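Local coordinates for CAIP (Helicobacter cinaedi, PDB 5LBH), which is a Dps-like mini-ferritin antigen of the neutrophil-activating protein family that binds iron and promotes the differentiation of macrophages into foam cells, at residues A15-H26 and T41-F52. Sequence-based numbering, arbitrary orientation.
Sequences ASVFYVKVHNFH and TQEIYEQFADVF. With FE (Fe (III) ion), chain V.
Y45 lays its ring flat against the imidazole of H23, centroids 3.6 Å apart and planes only 16° from parallel, and fits as a knob among Y19, V22, H23 and H26. A chi1 of 67° folds the ring back over its own helix, with Q42 O over the other face. H23 is fixed in rotation by a nearly straight hydrogen bond within its helix, from ND1 to Y19 O at 2.9 Å, the donor lying above the carbonyl plane. The edge of Y45 meets the face of H26 in a T-shaped pair, planes at 84°. H26 NE2 binds the iron at 2.4 Å; T41 OG1 lies at the edge of the same imidazole, and its hydroxyl bonds to H38 O. F18 directs its edge at the face of F48, with centroids 4.8 Å apart, and A15 CB packs on V51 CG2. D53 and E57 of a second subunit and a water supply the other iron ligands. Helices 4-28 and 34-61 are an antiparallel pair of the ferritin-like four-helix bundle, the axes of 15-26 and 41-52 approaching to 8.9 Å, and carry an intersubunit iron site consistent with the ferroxidase centre of Dps proteins.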
loop_
_atom_site.group_PDB
_atom_site.type_symbol
_atom_site.label_atom_id
_atom_site.label_comp_id
_atom_site.label_asym_id
_atom_site.label_seq_id
_atom_site.Cartn_x
_atom_site.Cartn_y
_atom_site.Cartn_z
ATOM N N ALA A 15 -3.070 -3.891 35.051
ATOM C CA ALA A 15 -2.513 -3.606 33.724
ATOM C C ALA A 15 -1.546 -2.430 33.776
ATOM O O ALA A 15 -0.477 -2.473 33.155
ATOM C CB ALA A 15 -3.608 -3.334 32.693
ATOM N N SER A 16 -1.901 -1.364 34.501
ATOM C CA SER A 16 -1.011 -0.203 34.514
ATOM C C SER A 16 0.298 -0.517 35.227
ATOM O O SER A 16 1.348 -0.014 34.826
ATOM C CB SER A 16 -1.691 1.030 35.135
ATOM O OG SER A 16 -1.894 0.917 36.526
ATOM N N VAL A 17 0.264 -1.354 36.266
ATOM C CA VAL A 17 1.504 -1.739 36.936
ATOM C C VAL A 17 2.323 -2.675 36.056
ATOM O O VAL A 17 3.538 -2.522 35.932
ATOM C CB VAL A 17 1.193 -2.355 38.312
ATOM C CG1 VAL A 17 2.452 -2.956 38.943
ATOM C CG2 VAL A 17 0.573 -1.281 39.227
ATOM N N PHE A 18 1.668 -3.646 35.413
ATOM C CA PHE A 18 2.374 -4.564 34.522
ATOM C C PHE A 18 2.977 -3.811 33.343
ATOM O O PHE A 18 4.095 -4.118 32.894
ATOM C CB PHE A 18 1.409 -5.642 34.033
ATOM C CG PHE A 18 2.079 -6.784 33.339
ATOM C CD1 PHE A 18 1.820 -7.063 32.002
ATOM C CD2 PHE A 18 2.973 -7.596 34.028
ATOM C CE1 PHE A 18 2.450 -8.131 31.365
ATOM C CE2 PHE A 18 3.605 -8.661 33.392
ATOM C CZ PHE A 18 3.345 -8.930 32.060
ATOM N N TYR A 19 2.252 -2.802 32.849
ATOM C CA TYR A 19 2.751 -1.977 31.759
ATOM C C TYR A 19 4.133 -1.409 32.079
ATOM O O TYR A 19 5.053 -1.476 31.252
ATOM C CB TYR A 19 1.735 -0.867 31.487
ATOM C CG TYR A 19 2.130 0.147 30.455
ATOM C CD1 TYR A 19 2.524 1.423 30.836
ATOM C CD2 TYR A 19 2.061 -0.147 29.088
ATOM C CE1 TYR A 19 2.865 2.359 29.910
ATOM C CE2 TYR A 19 2.409 0.801 28.137
ATOM C CZ TYR A 19 2.814 2.050 28.560
ATOM O OH TYR A 19 3.164 3.015 27.654
ATOM N N VAL A 20 4.308 -0.877 33.291
ATOM C CA VAL A 20 5.593 -0.294 33.660
ATOM C C VAL A 20 6.617 -1.384 33.960
ATOM O O VAL A 20 7.783 -1.268 33.573
ATOM C CB VAL A 20 5.428 0.687 34.840
ATOM C CG1 VAL A 20 6.776 1.094 35.381
ATOM C CG2 VAL A 20 4.686 1.939 34.385
ATOM N N LYS A 21 6.207 -2.458 34.635
ATOM C CA LYS A 21 7.141 -3.551 34.887
ATOM C C LYS A 21 7.743 -4.090 33.587
ATOM O O LYS A 21 8.939 -4.410 33.528
ATOM C CB LYS A 21 6.455 -4.688 35.632
ATOM C CG LYS A 21 7.410 -5.807 35.937
ATOM C CD LYS A 21 6.730 -7.010 36.529
ATOM C CE LYS A 21 6.281 -6.829 37.947
ATOM N NZ LYS A 21 5.712 -8.130 38.482
ATOM N N VAL A 22 6.929 -4.208 32.538
ATOM C CA VAL A 22 7.437 -4.755 31.286
ATOM C C VAL A 22 8.390 -3.772 30.588
ATOM O O VAL A 22 9.346 -4.202 29.937
ATOM C CB VAL A 22 6.250 -5.192 30.399
ATOM C CG1 VAL A 22 6.715 -5.645 29.010
ATOM C CG2 VAL A 22 5.471 -6.296 31.084
ATOM N N HIS A 23 8.190 -2.453 30.735
ATOM C CA HIS A 23 9.199 -1.511 30.239
ATOM C C HIS A 23 10.551 -1.772 30.913
ATOM O O HIS A 23 11.608 -1.715 30.273
ATOM C CB HIS A 23 8.747 -0.070 30.494
ATOM C CG HIS A 23 7.856 0.493 29.428
ATOM N ND1 HIS A 23 6.487 0.311 29.432
ATOM C CD2 HIS A 23 8.124 1.288 28.363
ATOM C CE1 HIS A 23 5.954 0.939 28.398
ATOM N NE2 HIS A 23 6.924 1.541 27.737
ATOM N N ASN A 24 10.526 -2.100 32.202
ATOM C CA ASN A 24 11.745 -2.423 32.925
ATOM C C ASN A 24 12.410 -3.683 32.357
ATOM O O ASN A 24 13.620 -3.690 32.102
ATOM C CB ASN A 24 11.387 -2.546 34.408
ATOM C CG ASN A 24 12.543 -2.930 35.279
ATOM O OD1 ASN A 24 13.693 -2.895 34.869
ATOM N ND2 ASN A 24 12.237 -3.255 36.531
ATOM N N PHE A 25 11.639 -4.750 32.117
ATOM C CA PHE A 25 12.202 -5.913 31.419
ATOM C C PHE A 25 12.751 -5.524 30.048
ATOM O O PHE A 25 13.817 -5.997 29.626
ATOM C CB PHE A 25 11.141 -7.004 31.248
ATOM C CG PHE A 25 10.620 -7.560 32.540
ATOM C CD1 PHE A 25 11.391 -7.517 33.690
ATOM C CD2 PHE A 25 9.362 -8.133 32.600
ATOM C CE1 PHE A 25 10.912 -8.034 34.883
ATOM C CE2 PHE A 25 8.875 -8.661 33.782
ATOM C CZ PHE A 25 9.653 -8.610 34.932
ATOM N N HIS A 26 12.020 -4.667 29.340
ATOM C CA HIS A 26 12.395 -4.237 28.001
ATOM C C HIS A 26 13.731 -3.499 28.001
ATOM O O HIS A 26 14.539 -3.670 27.085
ATOM C CB HIS A 26 11.262 -3.370 27.456
ATOM C CG HIS A 26 11.542 -2.741 26.134
ATOM N ND1 HIS A 26 11.626 -3.461 24.959
ATOM C CD2 HIS A 26 11.705 -1.440 25.792
ATOM C CE1 HIS A 26 11.848 -2.632 23.956
ATOM N NE2 HIS A 26 11.900 -1.402 24.434
ATOM N N THR A 41 9.074 -7.944 24.699
ATOM C CA THR A 41 8.567 -7.106 25.778
ATOM C C THR A 41 7.908 -5.839 25.230
ATOM O O THR A 41 6.959 -5.315 25.831
ATOM C CB THR A 41 9.685 -6.731 26.759
ATOM O OG1 THR A 41 10.756 -6.112 26.049
ATOM C CG2 THR A 41 10.209 -7.959 27.476
ATOM N N GLN A 42 8.396 -5.314 24.104
ATOM C CA GLN A 42 7.759 -4.109 23.585
ATOM C C GLN A 42 6.360 -4.423 23.054
ATOM O O GLN A 42 5.412 -3.660 23.275
ATOM C CB GLN A 42 8.590 -3.469 22.488
ATOM C CG GLN A 42 7.908 -2.204 22.003
ATOM C CD GLN A 42 8.465 -1.652 20.717
ATOM O OE1 GLN A 42 7.924 -1.915 19.649
ATOM N NE2 GLN A 42 9.576 -0.916 20.803
ATOM N N GLU A 43 6.211 -5.554 22.372
ATOM C CA GLU A 43 4.893 -5.990 21.931
ATOM C C GLU A 43 3.947 -6.228 23.106
ATOM O O GLU A 43 2.750 -5.929 23.017
ATOM C CB GLU A 43 5.034 -7.255 21.091
ATOM C CG GLU A 43 5.762 -7.012 19.800
ATOM C CD GLU A 43 5.919 -8.281 18.998
ATOM O OE1 GLU A 43 5.952 -8.192 17.747
ATOM O OE2 GLU A 43 6.005 -9.367 19.621
ATOM N N ILE A 44 4.466 -6.762 24.215
ATOM C CA ILE A 44 3.625 -7.057 25.371
ATOM C C ILE A 44 3.130 -5.775 26.037
ATOM O O ILE A 44 1.953 -5.662 26.391
ATOM C CB ILE A 44 4.370 -7.960 26.361
ATOM C CG1 ILE A 44 4.619 -9.346 25.749
ATOM C CG2 ILE A 44 3.648 -8.006 27.703
ATOM C CD1 ILE A 44 5.391 -10.286 26.682
ATOM N N TYR A 45 4.008 -4.798 26.257
ATOM C CA TYR A 45 3.478 -3.631 26.949
ATOM C C TYR A 45 2.540 -2.818 26.061
ATOM O O TYR A 45 1.665 -2.129 26.591
ATOM C CB TYR A 45 4.604 -2.763 27.555
ATOM C CG TYR A 45 5.585 -2.011 26.655
ATOM C CD1 TYR A 45 5.162 -0.998 25.779
ATOM C CD2 TYR A 45 6.964 -2.249 26.754
ATOM C CE1 TYR A 45 6.084 -0.284 24.979
ATOM C CE2 TYR A 45 7.883 -1.540 25.984
ATOM C CZ TYR A 45 7.438 -0.563 25.095
ATOM O OH TYR A 45 8.363 0.129 24.346
ATOM N N GLU A 46 2.658 -2.925 24.735
ATOM C CA GLU A 46 1.701 -2.250 23.862
ATOM C C GLU A 46 0.342 -2.935 23.897
ATOM O O GLU A 46 -0.689 -2.260 23.827
ATOM C CB GLU A 46 2.229 -2.199 22.420
ATOM C CG GLU A 46 3.354 -1.174 22.199
ATOM C CD GLU A 46 4.076 -1.313 20.836
ATOM O OE1 GLU A 46 3.791 -2.267 20.068
ATOM O OE2 GLU A 46 4.968 -0.476 20.552
ATOM N N GLN A 47 0.314 -4.259 24.093
ATOM C CA GLN A 47 -0.962 -4.954 24.182
ATOM C C GLN A 47 -1.666 -4.665 25.505
ATOM O O GLN A 47 -2.892 -4.499 25.524
ATOM C CB GLN A 47 -0.755 -6.469 24.030
ATOM C CG GLN A 47 -0.390 -6.928 22.629
ATOM C CD GLN A 47 -1.589 -6.905 21.675
ATOM O OE1 GLN A 47 -1.620 -6.125 20.715
ATOM N NE2 GLN A 47 -2.575 -7.767 21.932
ATOM N N PHE A 48 -0.906 -4.510 26.597
ATOM C CA PHE A 48 -1.502 -4.155 27.876
ATOM C C PHE A 48 -1.845 -2.678 27.975
ATOM O O PHE A 48 -2.709 -2.322 28.778
ATOM C CB PHE A 48 -0.598 -4.600 29.030
ATOM C CG PHE A 48 -0.827 -6.035 29.425
ATOM C CD1 PHE A 48 -0.195 -7.073 28.743
ATOM C CD2 PHE A 48 -1.728 -6.348 30.431
ATOM C CE1 PHE A 48 -0.434 -8.394 29.085
ATOM C CE2 PHE A 48 -1.967 -7.668 30.789
ATOM C CZ PHE A 48 -1.322 -8.691 30.114
ATOM N N ALA A 49 -1.208 -1.812 27.182
ATOM C CA ALA A 49 -1.756 -0.472 27.020
ATOM C C ALA A 49 -3.160 -0.536 26.443
ATOM O O ALA A 49 -4.012 0.287 26.794
ATOM C CB ALA A 49 -0.857 0.386 26.135
ATOM N N ASP A 50 -3.439 -1.548 25.607
ATOM C CA ASP A 50 -4.749 -1.641 24.983
ATOM C C ASP A 50 -5.806 -2.173 25.932
ATOM O O ASP A 50 -6.892 -1.590 26.010
ATOM C CB ASP A 50 -4.673 -2.542 23.756
ATOM C CG ASP A 50 -4.115 -1.827 22.541
ATOM O OD1 ASP A 50 -4.124 -0.572 22.518
ATOM O OD2 ASP A 50 -3.677 -2.529 21.603
ATOM N N VAL A 51 -5.484 -3.199 26.731
ATOM C CA VAL A 51 -6.423 -3.642 27.768
ATOM C C VAL A 51 -6.685 -2.519 28.765
ATOM O O VAL A 51 -7.824 -2.307 29.184
ATOM C CB VAL A 51 -5.946 -4.928 28.483
ATOM C CG1 VAL A 51 -5.510 -5.960 27.529
ATOM C CG2 VAL A 51 -4.905 -4.666 29.512
ATOM N N PHE A 52 -5.648 -1.758 29.123
ATOM C CA PHE A 52 -5.826 -0.657 30.060
ATOM C C PHE A 52 -6.923 0.290 29.581
ATOM O O PHE A 52 -7.807 0.685 30.350
ATOM C CB PHE A 52 -4.500 0.080 30.241
ATOM C CG PHE A 52 -4.578 1.262 31.162
ATOM C CD1 PHE A 52 -4.693 1.078 32.543
ATOM C CD2 PHE A 52 -4.496 2.556 30.663
ATOM C CE1 PHE A 52 -4.735 2.164 33.412
ATOM C CE2 PHE A 52 -4.545 3.657 31.523
ATOM C CZ PHE A 52 -4.664 3.459 32.901
HETATM FE FE FE V . 12.285 0.786 23.499
HETATM O O HOH W 1 13.366 0.612 21.163
#